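Local coordinates for protein diaminopimelate decarboxylase (Aquifex aeolicus, PDB 2P3E) that probably catalyses the pyridoxal phosphate-dependent decarboxylation of meso-diaminopimelate to L-lysine, the last step of lysine biosynthesis, at residues E123-N128 / K275-P280; G289-Q294 / N314-P319; P9-E12 / E17-I20; N42-R47 / V73-E78. One frame throughout, in Å; residues are numbered along the deposited sequence.

Contacts 1 and 4 belong to the pyridoxal-binding barrel, with centres about 19 Å apart. Contact 1 spans the barrel interior and carries Glu279 and Pro280, which by similarity bind the cofactor. Contact 4 packs two helices on the outside of the barrel; the side chain of Leu76 is about 8 Å from Gly281 of the same cofactor site. Contacts 2 and 3 lie outside the barrel, contact 3 in the N-terminal hairpin and contact 2 on the long strand 289-301. They touch through Ile290 CD1 and Leu11 CD2, 4.2 Å apart. Contact 2 leads into Arg318, a probable substrate ligand. Contact 3 is remote from these sites, but Tyr10 and Pro9 pack on Asn42 and Phe43 of contact 4.

Contact 1: residues E123-N128 / K275-P280; sequences EILMFN and KIILEP
Ile277 carries the apolar half of this contact, which joins strands 126-129 and 275-278 of the barrel and the residues at their ends. Its CD1 meets the CD2 methyl of Leu125 tip to tip at 3.9 Å. The same CD1 lies 4.1 Å from CE of Met126, whose side chain runs past Ile277 in the opposite direction. The methionine chain bends at chi3 (83°), and it is the terminal methyl beyond the bend that meets Ile277. CA of Met126 and CA of Ile277 are 10.8 Å apart, so the two segments meet through side chains and a bridging water, not backbone pairing.

The polar half is bridged by that water. Asn128 ND2 and Glu279 OE2 are 3.7 Å apart, with amide and carboxylate planes turned 61° from each other. The water accepts from Asn128 ND2 at 2.8 Å and donates to Glu279 OE2 at 2.5 Å. The other carboxylate oxygen, OE1, is bonded to His202 NE2. Asp240 accepts a weak hydrogen bond from Asn128 and brings a like charge close to Glu279.

Within this contact, methyl packing gives way to a water-bridged polar cluster. That cluster holds Glu279, which by similarity belongs to the pyridoxal phosphate site.

Contact 2: residues G289-Q294 / N314-P319; sequences GILITQ and NDLIRP
Segment 314-319 runs from a loop into the short helix 318-322 and carries Arg318, a substrate ligand by similarity. Leu291, on the long strand 289-301, packs against the loop part of this segment. Its CD2 methyl does the touching. It lies 3.9 Å from CB of Leu316 and 4.3 Å from CB of Asp315, and so rests on two consecutive residues close to the loop backbone. The side chains of Leu291 and Leu316 run past each other in opposite directions. Each has CG on the far side from its own backbone N (chi1 175° in Leu291, 177° in Leu316). Leu316 offers CB to Leu291 rather than its methyls. The nearest CA atoms, those of Leu291 and Leu316, are 8.3 Å apart.

Asp315 gives only its CB to the packing. Its carboxylate is engaged within the loop, where OD2 accepts a hydrogen bond from the backbone N of Gly312, while the backbone O of Asp315 is hydrogen-bonded to Tyr37 OH.

Ile317 packs on Ile317 of the second subunit. Around the contact, Tyr37 of strand 36-40 and Val371 of strand 368-371 both touch Leu291 and Leu316, and strand 289-301 pairs with each of these strands.

Contact 3: residues P9-E12 / E17-I20; sequences PYLE and ELFI
The Phe19 ring has the carbonyl O of Glu12 at its edge, near the ring plane. That oxygen is also 3.6 Å from CB of Phe19. The ring makes a cation-pi contact with Arg14, which in turn forms a salt bridge with Glu12 OE2. Glu12 and Phe19 share one face of the hairpin formed by strands 11-14 and 17-20, with CG of Glu12 4.4 Å from CB of Phe19.

Glu12 and Phe19 are also an antiparallel hydrogen-bonded pair. Phe19 N donates to Glu12 O at 2.8 Å. Glu12 N donates to Phe19 O at 3.1 Å. Leu11 and Ile20 form the adjacent non-hydrogen-bonded pair. Two CA-H...O contacts supplement the ladder: Leu11 CA lies 3.4 Å from Phe19 O, and Ile20 CA approaches Tyr10 O similarly.

Leu11, Leu18 and Ile20 make up the buried face. CD2 of Leu11 is 4.1 Å from CD1 of Leu18, where the side chains cross obliquely, and 4.2 Å from CB of Ile20. With chi1 at -83°, CG of Leu11 stands beside its backbone N, and CD2 reaches over the neighbouring strand. Leu25 of helix 25-32 covers Leu18 and Ile20.

The hairpin is thus amphipathic. Its hydrocarbon face packs inward, while Glu12, Phe19 and Arg14 join charge and aromatic ring on the other face.

Contact 4: residues N42-R47 / V73-E78; sequences NFIKER and VKLLGE
Helix segments 42-47 and 73-78 run in broadly similar directions, crossing at -40° with their axes 10.2 Å apart at closest approach and the nearest CA atoms, those of Lys45 and Leu76, 7.0 Å apart. Helices 41-54 and 70-78 lie on the outside of the TIM-barrel-like pyridoxal-binding domain. The beta strand 59-63 falls between them in sequence, making this part of the repeating beta-alpha pattern of the barrel.

Ile44 is the buried centre of the packing. Its CD1 is 4.2 Å from CD2 of Leu75, and its CG2 meets Leu76. Both branches of the isoleucine are therefore used, one for each leucine. CG1 stands beside the backbone N (chi1 -65°), which directs CD1 to Leu75 while CG2 keeps its place against Leu76.

Lys45 works by its hydrocarbon chain. The chain is extended beyond CG and crosses Leu75 at about a right angle, bringing CE to 4.1 Å from CD1 of Leu75. The ammonium group carries on past the leucine toward Glu397, with which it makes a long, weak ion pair.

Helix 282-285 packs against the contact: Ile284 touches Ile44 and Leu76, and Met285 touches Ile44, while Tyr62 of strand 59-63 also packs on Leu76. The closest approach between the two segments is at Ile44 and Leu76, whose side chains cross at about a right angle, with Ile44 CG2 3.6 Å from Leu76 CD2.

Contact 1: residues E123-N128 / K275-P280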
loop_
_atom_site.group_PDB
_atom_site.type_symbol
_atom_site.label_atom_id
_atom_site.label_comp_id
_atom_site.label_asym_id
_atom_site.label_seq_id
_atom_site.Cartn_x
_atom_site.Cartn_y
_atom_site.Cartn_z
ATOM N N GLU B 123 10.560 -11.717 -27.030
ATOM C CA GLU B 123 11.721 -12.626 -27.046
ATOM C C GLU B 123 12.667 -12.400 -25.842
ATOM O O GLU B 123 13.876 -12.224 -26.001
ATOM C CB GLU B 123 12.475 -12.522 -28.387
ATOM C CG GLU B 123 11.652 -12.964 -29.598
ATOM C CD GLU B 123 11.607 -14.494 -29.808
ATOM O OE1 GLU B 123 12.125 -15.283 -28.976
ATOM O OE2 GLU B 123 11.047 -14.920 -30.834
ATOM N N ILE B 124 12.104 -12.400 -24.634
ATOM C CA ILE B 124 12.919 -12.179 -23.427
ATOM C C ILE B 124 13.886 -13.357 -23.263
ATOM O O ILE B 124 13.676 -14.408 -23.881
ATOM C CB ILE B 124 12.055 -11.970 -22.153
ATOM C CG1 ILE B 124 11.204 -13.212 -21.863
ATOM C CG2 ILE B 124 11.202 -10.695 -22.284
ATOM C CD1 ILE B 124 10.680 -13.282 -20.436
ATOM N N LEU B 125 14.930 -13.179 -22.454
ATOM C CA LEU B 125 15.975 -14.190 -22.287
ATOM C C LEU B 125 15.401 -15.513 -21.777
ATOM O O LEU B 125 15.666 -16.586 -22.345
ATOM C CB LEU B 125 17.089 -13.674 -21.361
ATOM C CG LEU B 125 18.305 -14.582 -21.146
ATOM C CD1 LEU B 125 19.051 -14.896 -22.479
ATOM C CD2 LEU B 125 19.260 -13.950 -20.143
ATOM N N MET B 126 14.574 -15.422 -20.735
ATOM C CA MET B 126 14.134 -16.596 -20.026
ATOM C C MET B 126 12.914 -16.318 -19.145
ATOM O O MET B 126 12.876 -15.313 -18.434
ATOM C CB MET B 126 15.298 -17.063 -19.152
ATOM C CG MET B 126 15.171 -18.405 -18.506
ATOM S SD MET B 126 16.815 -18.890 -17.966
ATOM C CE MET B 126 17.028 -18.071 -16.375
ATOM N N PHE B 127 11.938 -17.224 -19.205
ATOM C CA PHE B 127 10.863 -17.312 -18.215
ATOM C C PHE B 127 11.281 -18.236 -17.063
ATOM O O PHE B 127 11.648 -19.412 -17.283
ATOM C CB PHE B 127 9.590 -17.873 -18.846
ATOM C CG PHE B 127 8.954 -16.962 -19.850
ATOM C CD1 PHE B 127 7.961 -16.064 -19.466
ATOM C CD2 PHE B 127 9.375 -16.978 -21.184
ATOM C CE1 PHE B 127 7.379 -15.204 -20.412
ATOM C CE2 PHE B 127 8.798 -16.126 -22.135
ATOM C CZ PHE B 127 7.800 -15.247 -21.749
ATOM N N ASN B 128 11.246 -17.706 -15.844
ATOM C CA ASN B 128 11.423 -18.525 -14.647
ATOM C C ASN B 128 10.067 -19.027 -14.185
ATOM O O ASN B 128 9.273 -18.293 -13.577
ATOM C CB ASN B 128 12.184 -17.764 -13.546
ATOM C CG ASN B 128 13.610 -17.455 -13.949
ATOM O OD1 ASN B 128 14.280 -18.283 -14.580
ATOM N ND2 ASN B 128 14.088 -16.273 -13.591
ATOM N N LYS B 275 26.268 -19.685 -18.011
ATOM C CA LYS B 275 26.356 -18.269 -17.641
ATOM C C LYS B 275 25.504 -18.048 -16.399
ATOM O O LYS B 275 24.357 -18.517 -16.335
ATOM C CB LYS B 275 25.884 -17.363 -18.781
ATOM C CG LYS B 275 26.103 -15.845 -18.527
ATOM C CD LYS B 275 26.129 -15.082 -19.827
ATOM C CE LYS B 275 26.219 -13.581 -19.606
ATOM N NZ LYS B 275 27.647 -13.157 -19.406
ATOM N N ILE B 276 26.074 -17.334 -15.428
ATOM C CA ILE B 276 25.434 -17.105 -14.140
ATOM C C ILE B 276 24.615 -15.818 -14.253
ATOM O O ILE B 276 25.038 -14.866 -14.903
ATOM C CB ILE B 276 26.472 -16.999 -12.997
ATOM C CG1 ILE B 276 27.430 -18.223 -12.989
ATOM C CG2 ILE B 276 25.774 -16.779 -11.617
ATOM C CD1 ILE B 276 26.729 -19.606 -12.982
ATOM N N ILE B 277 23.424 -15.831 -13.664
ATOM C CA ILE B 277 22.572 -14.646 -13.603
ATOM C C ILE B 277 22.304 -14.358 -12.126
ATOM O O ILE B 277 22.003 -15.273 -11.363
ATOM C CB ILE B 277 21.240 -14.848 -14.360
ATOM C CG1 ILE B 277 21.499 -15.236 -15.829
ATOM C CG2 ILE B 277 20.362 -13.551 -14.287
ATOM C CD1 ILE B 277 20.225 -15.510 -16.659
ATOM N N LEU B 278 22.469 -13.094 -11.732
ATOM C CA LEU B 278 22.100 -12.624 -10.392
ATOM C C LEU B 278 20.990 -11.589 -10.527
ATOM O O LEU B 278 20.936 -10.872 -11.529
ATOM C CB LEU B 278 23.290 -11.981 -9.668
ATOM C CG LEU B 278 24.549 -12.801 -9.348
ATOM C CD1 LEU B 278 25.464 -11.969 -8.462
ATOM C CD2 LEU B 278 24.164 -14.001 -8.602
ATOM N N GLU B 279 20.136 -11.492 -9.508
ATOM C CA GLU B 279 18.969 -10.596 -9.541
ATOM C C GLU B 279 18.879 -9.604 -8.358
ATOM O O GLU B 279 17.860 -9.565 -7.669
ATOM C CB GLU B 279 17.687 -11.429 -9.602
ATOM C CG GLU B 279 17.676 -12.449 -10.742
ATOM C CD GLU B 279 16.481 -13.378 -10.690
ATOM O OE1 GLU B 279 16.049 -13.765 -9.576
ATOM O OE2 GLU B 279 15.992 -13.743 -11.771
ATOM N N PRO B 280 19.915 -8.762 -8.146
ATOM C CA PRO B 280 19.846 -7.921 -6.949
ATOM C C PRO B 280 18.812 -6.790 -7.097
ATOM O O PRO B 280 18.724 -6.179 -8.169
ATOM C CB PRO B 280 21.255 -7.326 -6.864
ATOM C CG PRO B 280 21.723 -7.282 -8.274
ATOM C CD PRO B 280 21.143 -8.504 -8.928
HETATM O O HOH W 1 13.560 -13.804 -12.352
#

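Contact 2: residues G289-Q294 / N314-P319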
loop_
_atom_site.group_PDB
_atom_site.type_symbol
_atom_site.label_atom_id
_atom_site.label_comp_id
_atom_site.label_asym_id
_atom_site.label_seq_id
_atom_site.Cartn_x
_atom_site.Cartn_y
_atom_site.Cartn_z
ATOM N N GLY B 289 18.483 5.418 -1.390
ATOM C CA GLY B 289 17.396 6.366 -1.222
ATOM C C GLY B 289 17.126 6.696 0.233
ATOM O O GLY B 289 17.236 5.831 1.118
ATOM N N ILE B 290 16.775 7.956 0.478
ATOM C CA ILE B 290 16.371 8.388 1.807
ATOM C C ILE B 290 15.069 9.185 1.709
ATOM O O ILE B 290 14.797 9.828 0.680
ATOM C CB ILE B 290 17.477 9.183 2.559
ATOM C CG1 ILE B 290 17.746 10.530 1.914
ATOM C CG2 ILE B 290 18.794 8.393 2.655
ATOM C CD1 ILE B 290 18.635 11.379 2.772
ATOM N N LEU B 291 14.254 9.111 2.750
ATOM C CA LEU B 291 12.981 9.805 2.762
ATOM C C LEU B 291 13.072 10.993 3.716
ATOM O O LEU B 291 13.376 10.821 4.905
ATOM C CB LEU B 291 11.842 8.866 3.166
ATOM C CG LEU B 291 10.425 9.454 3.343
ATOM C CD1 LEU B 291 9.916 10.082 2.046
ATOM C CD2 LEU B 291 9.465 8.346 3.826
ATOM N N ILE B 292 12.810 12.190 3.188
ATOM C CA ILE B 292 12.829 13.412 3.994
ATOM C C ILE B 292 11.413 13.789 4.351
ATOM O O ILE B 292 10.519 13.807 3.490
ATOM C CB ILE B 292 13.487 14.629 3.265
ATOM C CG1 ILE B 292 14.860 14.257 2.667
ATOM C CG2 ILE B 292 13.589 15.859 4.218
ATOM C CD1 ILE B 292 15.868 13.620 3.661
ATOM N N THR B 293 11.213 14.089 5.630
ATOM C CA THR B 293 9.894 14.425 6.123
ATOM C C THR B 293 9.981 15.607 7.088
ATOM O O THR B 293 10.980 15.775 7.760
ATOM C CB THR B 293 9.197 13.181 6.775
ATOM O OG1 THR B 293 7.882 13.530 7.203
ATOM C CG2 THR B 293 9.992 12.621 7.972
ATOM N N GLN B 294 8.928 16.419 7.135
ATOM C CA GLN B 294 8.897 17.585 8.024
ATOM C C GLN B 294 7.996 17.339 9.234
ATOM O O GLN B 294 6.879 16.817 9.117
ATOM C CB GLN B 294 8.432 18.817 7.242
ATOM C CG GLN B 294 8.467 20.123 8.041
ATOM C CD GLN B 294 7.844 21.262 7.282
ATOM O OE1 GLN B 294 6.708 21.166 6.801
ATOM N NE2 GLN B 294 8.578 22.355 7.172
ATOM N N ASN B 314 1.640 5.595 3.930
ATOM C CA ASN B 314 1.332 5.855 2.525
ATOM C C ASN B 314 2.579 6.107 1.694
ATOM O O ASN B 314 2.561 5.891 0.478
ATOM C CB ASN B 314 0.406 7.077 2.399
ATOM C CG ASN B 314 1.026 8.354 2.982
ATOM O OD1 ASN B 314 1.391 8.424 4.165
ATOM N ND2 ASN B 314 1.130 9.376 2.152
ATOM N N ASP B 315 3.639 6.585 2.352
ATOM C CA ASP B 315 4.925 6.910 1.695
ATOM C C ASP B 315 5.939 5.790 1.863
ATOM O O ASP B 315 6.644 5.435 0.914
ATOM C CB ASP B 315 5.507 8.213 2.263
ATOM C CG ASP B 315 4.599 9.418 2.016
ATOM O OD1 ASP B 315 4.405 9.805 0.836
ATOM O OD2 ASP B 315 4.085 9.979 3.008
ATOM N N LEU B 316 6.011 5.242 3.081
ATOM C CA LEU B 316 6.939 4.157 3.401
ATOM C C LEU B 316 6.212 3.223 4.332
ATOM O O LEU B 316 5.936 3.569 5.489
ATOM C CB LEU B 316 8.218 4.692 4.081
ATOM C CG LEU B 316 9.270 3.665 4.559
ATOM C CD1 LEU B 316 9.776 2.762 3.437
ATOM C CD2 LEU B 316 10.455 4.362 5.251
ATOM N N ILE B 317 5.880 2.046 3.816
ATOM C CA ILE B 317 4.971 1.148 4.529
ATOM C C ILE B 317 5.693 0.142 5.437
ATOM O O ILE B 317 5.063 -0.512 6.258
ATOM C CB ILE B 317 4.052 0.411 3.513
ATOM C CG1 ILE B 317 2.735 -0.037 4.183
ATOM C CG2 ILE B 317 4.824 -0.734 2.813
ATOM C CD1 ILE B 317 1.644 -0.488 3.142
ATOM N N ARG B 318 7.012 0.005 5.278
ATOM C CA ARG B 318 7.741 -1.107 5.912
ATOM C C ARG B 318 7.623 -1.130 7.461
ATOM O O ARG B 318 7.374 -2.203 8.027
ATOM C CB ARG B 318 9.202 -1.153 5.438
ATOM C CG ARG B 318 9.354 -1.302 3.902
ATOM C CD ARG B 318 10.806 -1.566 3.488
ATOM N NE ARG B 318 11.228 -2.912 3.866
ATOM C CZ ARG B 318 12.082 -3.197 4.851
ATOM N NH1 ARG B 318 12.637 -2.233 5.576
ATOM N NH2 ARG B 318 12.393 -4.458 5.101
ATOM N N PRO B 319 7.831 0.026 8.151
ATOM C CA PRO B 319 7.649 0.016 9.617
ATOM C C PRO B 319 6.254 -0.485 10.035
ATOM O O PRO B 319 6.157 -1.390 10.865
ATOM C CB PRO B 319 7.844 1.482 10.003
ATOM C CG PRO B 319 8.798 1.994 8.949
ATOM C CD PRO B 319 8.298 1.351 7.692
#

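Contact 3: residues P9-E12 / E17-I20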
loop_
_atom_site.group_PDB
_atom_site.type_symbol
_atom_site.label_atom_id
_atom_site.label_comp_id
_atom_site.label_asym_id
_atom_site.label_seq_id
_atom_site.Cartn_x
_atom_site.Cartn_y
_atom_site.Cartn_z
ATOM N N PRO B 9 28.063 6.134 1.914
ATOM C CA PRO B 9 29.263 6.958 2.122
ATOM C C PRO B 9 29.165 8.343 1.483
ATOM O O PRO B 9 30.065 9.163 1.674
ATOM C CB PRO B 9 30.373 6.125 1.474
ATOM C CG PRO B 9 29.698 5.333 0.445
ATOM C CD PRO B 9 28.310 5.043 0.958
ATOM N N TYR B 10 28.072 8.608 0.759
ATOM C CA TYR B 10 27.807 9.946 0.217
ATOM C C TYR B 10 27.013 10.837 1.174
ATOM O O TYR B 10 26.775 12.000 0.873
ATOM C CB TYR B 10 27.139 9.860 -1.157
ATOM C CG TYR B 10 28.064 9.268 -2.184
ATOM C CD1 TYR B 10 29.037 10.071 -2.796
ATOM C CD2 TYR B 10 28.003 7.913 -2.521
ATOM C CE1 TYR B 10 29.908 9.558 -3.710
ATOM C CE2 TYR B 10 28.884 7.379 -3.457
ATOM C CZ TYR B 10 29.834 8.224 -4.046
ATOM O OH TYR B 10 30.731 7.763 -4.978
ATOM N N LEU B 11 26.643 10.282 2.330
ATOM C CA LEU B 11 25.977 11.033 3.382
ATOM C C LEU B 11 26.998 11.601 4.359
ATOM O O LEU B 11 27.916 10.901 4.798
ATOM C CB LEU B 11 25.015 10.143 4.177
ATOM C CG LEU B 11 23.595 9.850 3.692
ATOM C CD1 LEU B 11 22.998 8.740 4.555
ATOM C CD2 LEU B 11 22.734 11.108 3.767
ATOM N N GLU B 12 26.808 12.859 4.729
ATOM C CA GLU B 12 27.646 13.474 5.754
ATOM C C GLU B 12 26.995 14.711 6.324
ATOM O O GLU B 12 26.233 15.403 5.637
ATOM C CB GLU B 12 29.026 13.852 5.184
ATOM C CG GLU B 12 28.979 14.819 4.036
ATOM C CD GLU B 12 30.361 15.338 3.640
ATOM O OE1 GLU B 12 31.365 14.606 3.828
ATOM O OE2 GLU B 12 30.435 16.480 3.145
ATOM N N GLU B 17 24.626 20.287 9.330
ATOM C CA GLU B 17 23.633 20.117 8.252
ATOM C C GLU B 17 23.889 18.856 7.433
ATOM O O GLU B 17 25.018 18.608 6.995
ATOM C CB GLU B 17 23.611 21.334 7.321
ATOM C CG GLU B 17 23.023 22.610 7.945
ATOM C CD GLU B 17 21.494 22.616 8.019
ATOM O OE1 GLU B 17 20.829 21.663 7.513
ATOM O OE2 GLU B 17 20.951 23.589 8.583
ATOM N N LEU B 18 22.834 18.076 7.212
ATOM C CA LEU B 18 22.952 16.818 6.468
ATOM C C LEU B 18 23.035 17.076 4.962
ATOM O O LEU B 18 22.242 17.843 4.406
ATOM C CB LEU B 18 21.791 15.855 6.812
ATOM C CG LEU B 18 21.930 14.403 6.310
ATOM C CD1 LEU B 18 23.064 13.660 7.001
ATOM C CD2 LEU B 18 20.615 13.633 6.490
ATOM N N PHE B 19 24.012 16.440 4.324
ATOM C CA PHE B 19 24.238 16.527 2.886
ATOM C C PHE B 19 24.242 15.113 2.275
ATOM O O PHE B 19 24.646 14.154 2.931
ATOM C CB PHE B 19 25.590 17.195 2.577
ATOM C CG PHE B 19 25.584 18.708 2.690
ATOM C CD1 PHE B 19 25.553 19.500 1.556
ATOM C CD2 PHE B 19 25.636 19.332 3.928
ATOM C CE1 PHE B 19 25.554 20.903 1.653
ATOM C CE2 PHE B 19 25.630 20.741 4.044
ATOM C CZ PHE B 19 25.589 21.518 2.907
ATOM N N ILE B 20 23.831 15.015 1.013
ATOM C CA ILE B 20 23.996 13.789 0.217
ATOM C C ILE B 20 24.591 14.168 -1.125
ATOM O O ILE B 20 24.061 15.036 -1.814
ATOM C CB ILE B 20 22.642 13.016 0.032
ATOM C CG1 ILE B 20 22.877 11.665 -0.670
ATOM C CG2 ILE B 20 21.593 13.882 -0.697
ATOM C CD1 ILE B 20 21.661 10.767 -0.694
#

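Contact 4: residues N42-R47 / V73-E78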
loop_
_atom_site.group_PDB
_atom_site.type_symbol
_atom_site.label_atom_id
_atom_site.label_comp_id
_atom_site.label_asym_id
_atom_site.label_seq_id
_atom_site.Cartn_x
_atom_site.Cartn_y
_atom_site.Cartn_z
ATOM N N ASN B 42 25.514 8.128 -7.573
ATOM C CA ASN B 42 26.790 7.422 -7.491
ATOM C C ASN B 42 26.740 6.203 -6.590
ATOM O O ASN B 42 27.478 5.244 -6.817
ATOM C CB ASN B 42 27.943 8.357 -7.102
ATOM C CG ASN B 42 28.438 9.163 -8.281
ATOM O OD1 ASN B 42 28.919 8.600 -9.267
ATOM N ND2 ASN B 42 28.269 10.490 -8.214
ATOM N N PHE B 43 25.883 6.237 -5.567
ATOM C CA PHE B 43 25.656 5.028 -4.762
ATOM C C PHE B 43 25.100 3.887 -5.608
ATOM O O PHE B 43 25.604 2.752 -5.534
ATOM C CB PHE B 43 24.742 5.290 -3.556
ATOM C CG PHE B 43 24.622 4.110 -2.608
ATOM C CD1 PHE B 43 25.514 3.960 -1.544
ATOM C CD2 PHE B 43 23.634 3.137 -2.793
ATOM C CE1 PHE B 43 25.414 2.877 -0.673
ATOM C CE2 PHE B 43 23.513 2.054 -1.909
ATOM C CZ PHE B 43 24.414 1.930 -0.848
ATOM N N ILE B 44 24.057 4.176 -6.388
ATOM C CA ILE B 44 23.427 3.174 -7.256
ATOM C C ILE B 44 24.456 2.563 -8.216
ATOM O O ILE B 44 24.571 1.329 -8.316
ATOM C CB ILE B 44 22.227 3.759 -8.042
ATOM C CG1 ILE B 44 21.095 4.178 -7.083
ATOM C CG2 ILE B 44 21.683 2.739 -9.036
ATOM C CD1 ILE B 44 20.039 5.078 -7.719
ATOM N N LYS B 45 25.191 3.431 -8.923
ATOM C CA LYS B 45 26.200 3.008 -9.899
ATOM C C LYS B 45 27.266 2.131 -9.248
ATOM O O LYS B 45 27.656 1.113 -9.821
ATOM C CB LYS B 45 26.865 4.220 -10.596
ATOM C CG LYS B 45 25.948 5.057 -11.500
ATOM C CD LYS B 45 26.612 6.401 -11.881
ATOM C CE LYS B 45 25.793 7.180 -12.912
ATOM N NZ LYS B 45 26.598 8.320 -13.466
ATOM N N GLU B 46 27.730 2.527 -8.066
ATOM C CA GLU B 46 28.800 1.810 -7.363
ATOM C C GLU B 46 28.363 0.458 -6.794
ATOM O O GLU B 46 29.155 -0.489 -6.789
ATOM C CB GLU B 46 29.418 2.661 -6.253
ATOM C CG GLU B 46 30.312 3.767 -6.798
ATOM C CD GLU B 46 30.575 4.874 -5.800
ATOM O OE1 GLU B 46 30.400 4.662 -4.582
ATOM O OE2 GLU B 46 30.968 5.971 -6.254
ATOM N N ARG B 47 27.118 0.369 -6.313
ATOM C CA ARG B 47 26.567 -0.943 -5.918
ATOM C C ARG B 47 26.474 -1.898 -7.104
ATOM O O ARG B 47 26.790 -3.091 -6.973
ATOM C CB ARG B 47 25.184 -0.814 -5.255
ATOM C CG ARG B 47 25.177 0.049 -3.999
ATOM C CD ARG B 47 26.019 -0.523 -2.868
ATOM N NE ARG B 47 25.314 -1.649 -2.260
ATOM C CZ ARG B 47 25.512 -2.099 -1.024
ATOM N NH1 ARG B 47 26.425 -1.526 -0.226
ATOM N NH2 ARG B 47 24.794 -3.132 -0.588
ATOM N N VAL B 73 15.928 3.126 -13.387
ATOM C CA VAL B 73 16.088 1.918 -14.178
ATOM C C VAL B 73 16.972 2.204 -15.400
ATOM O O VAL B 73 17.845 1.400 -15.720
ATOM C CB VAL B 73 14.732 1.290 -14.586
ATOM C CG1 VAL B 73 14.962 0.017 -15.419
ATOM C CG2 VAL B 73 13.889 0.953 -13.310
ATOM N N LYS B 74 16.762 3.355 -16.041
ATOM C CA LYS B 74 17.609 3.768 -17.184
ATOM C C LYS B 74 19.071 3.885 -16.795
ATOM O O LYS B 74 19.951 3.430 -17.535
ATOM C CB LYS B 74 17.109 5.071 -17.829
ATOM C CG LYS B 74 17.932 5.461 -19.091
ATOM C CD LYS B 74 17.214 6.515 -19.893
ATOM C CE LYS B 74 17.715 6.538 -21.334
ATOM N NZ LYS B 74 17.055 5.426 -22.138
ATOM N N LEU B 75 19.321 4.475 -15.636
ATOM C CA LEU B 75 20.653 4.603 -15.061
ATOM C C LEU B 75 21.420 3.262 -15.008
ATOM O O LEU B 75 22.599 3.172 -15.404
ATOM C CB LEU B 75 20.516 5.215 -13.657
ATOM C CG LEU B 75 21.631 6.041 -13.028
ATOM C CD1 LEU B 75 21.768 7.385 -13.754
ATOM C CD2 LEU B 75 21.378 6.296 -11.550
ATOM N N LEU B 76 20.747 2.227 -14.511
ATOM C CA LEU B 76 21.304 0.871 -14.443
ATOM C C LEU B 76 21.428 0.244 -15.824
ATOM O O LEU B 76 22.456 -0.366 -16.142
ATOM C CB LEU B 76 20.439 -0.016 -13.519
ATOM C CG LEU B 76 20.500 0.433 -12.048
ATOM C CD1 LEU B 76 19.308 -0.107 -11.245
ATOM C CD2 LEU B 76 21.818 0.014 -11.413
ATOM N N GLY B 77 20.398 0.401 -16.648
ATOM C CA GLY B 77 20.426 -0.090 -18.032
ATOM C C GLY B 77 21.621 0.430 -18.826
ATOM O O GLY B 77 22.194 -0.294 -19.640
ATOM N N GLU B 78 22.000 1.678 -18.574
ATOM C CA GLU B 78 23.152 2.305 -19.262
ATOM C C GLU B 78 24.483 1.709 -18.801
ATOM O O GLU B 78 25.492 1.778 -19.524
ATOM C CB GLU B 78 23.147 3.826 -19.065
ATOM C CG GLU B 78 22.008 4.563 -19.792
ATOM C CD GLU B 78 22.350 4.900 -21.254
ATOM O OE1 GLU B 78 23.403 4.422 -21.743
ATOM O OE2 GLU B 78 21.562 5.631 -21.916
#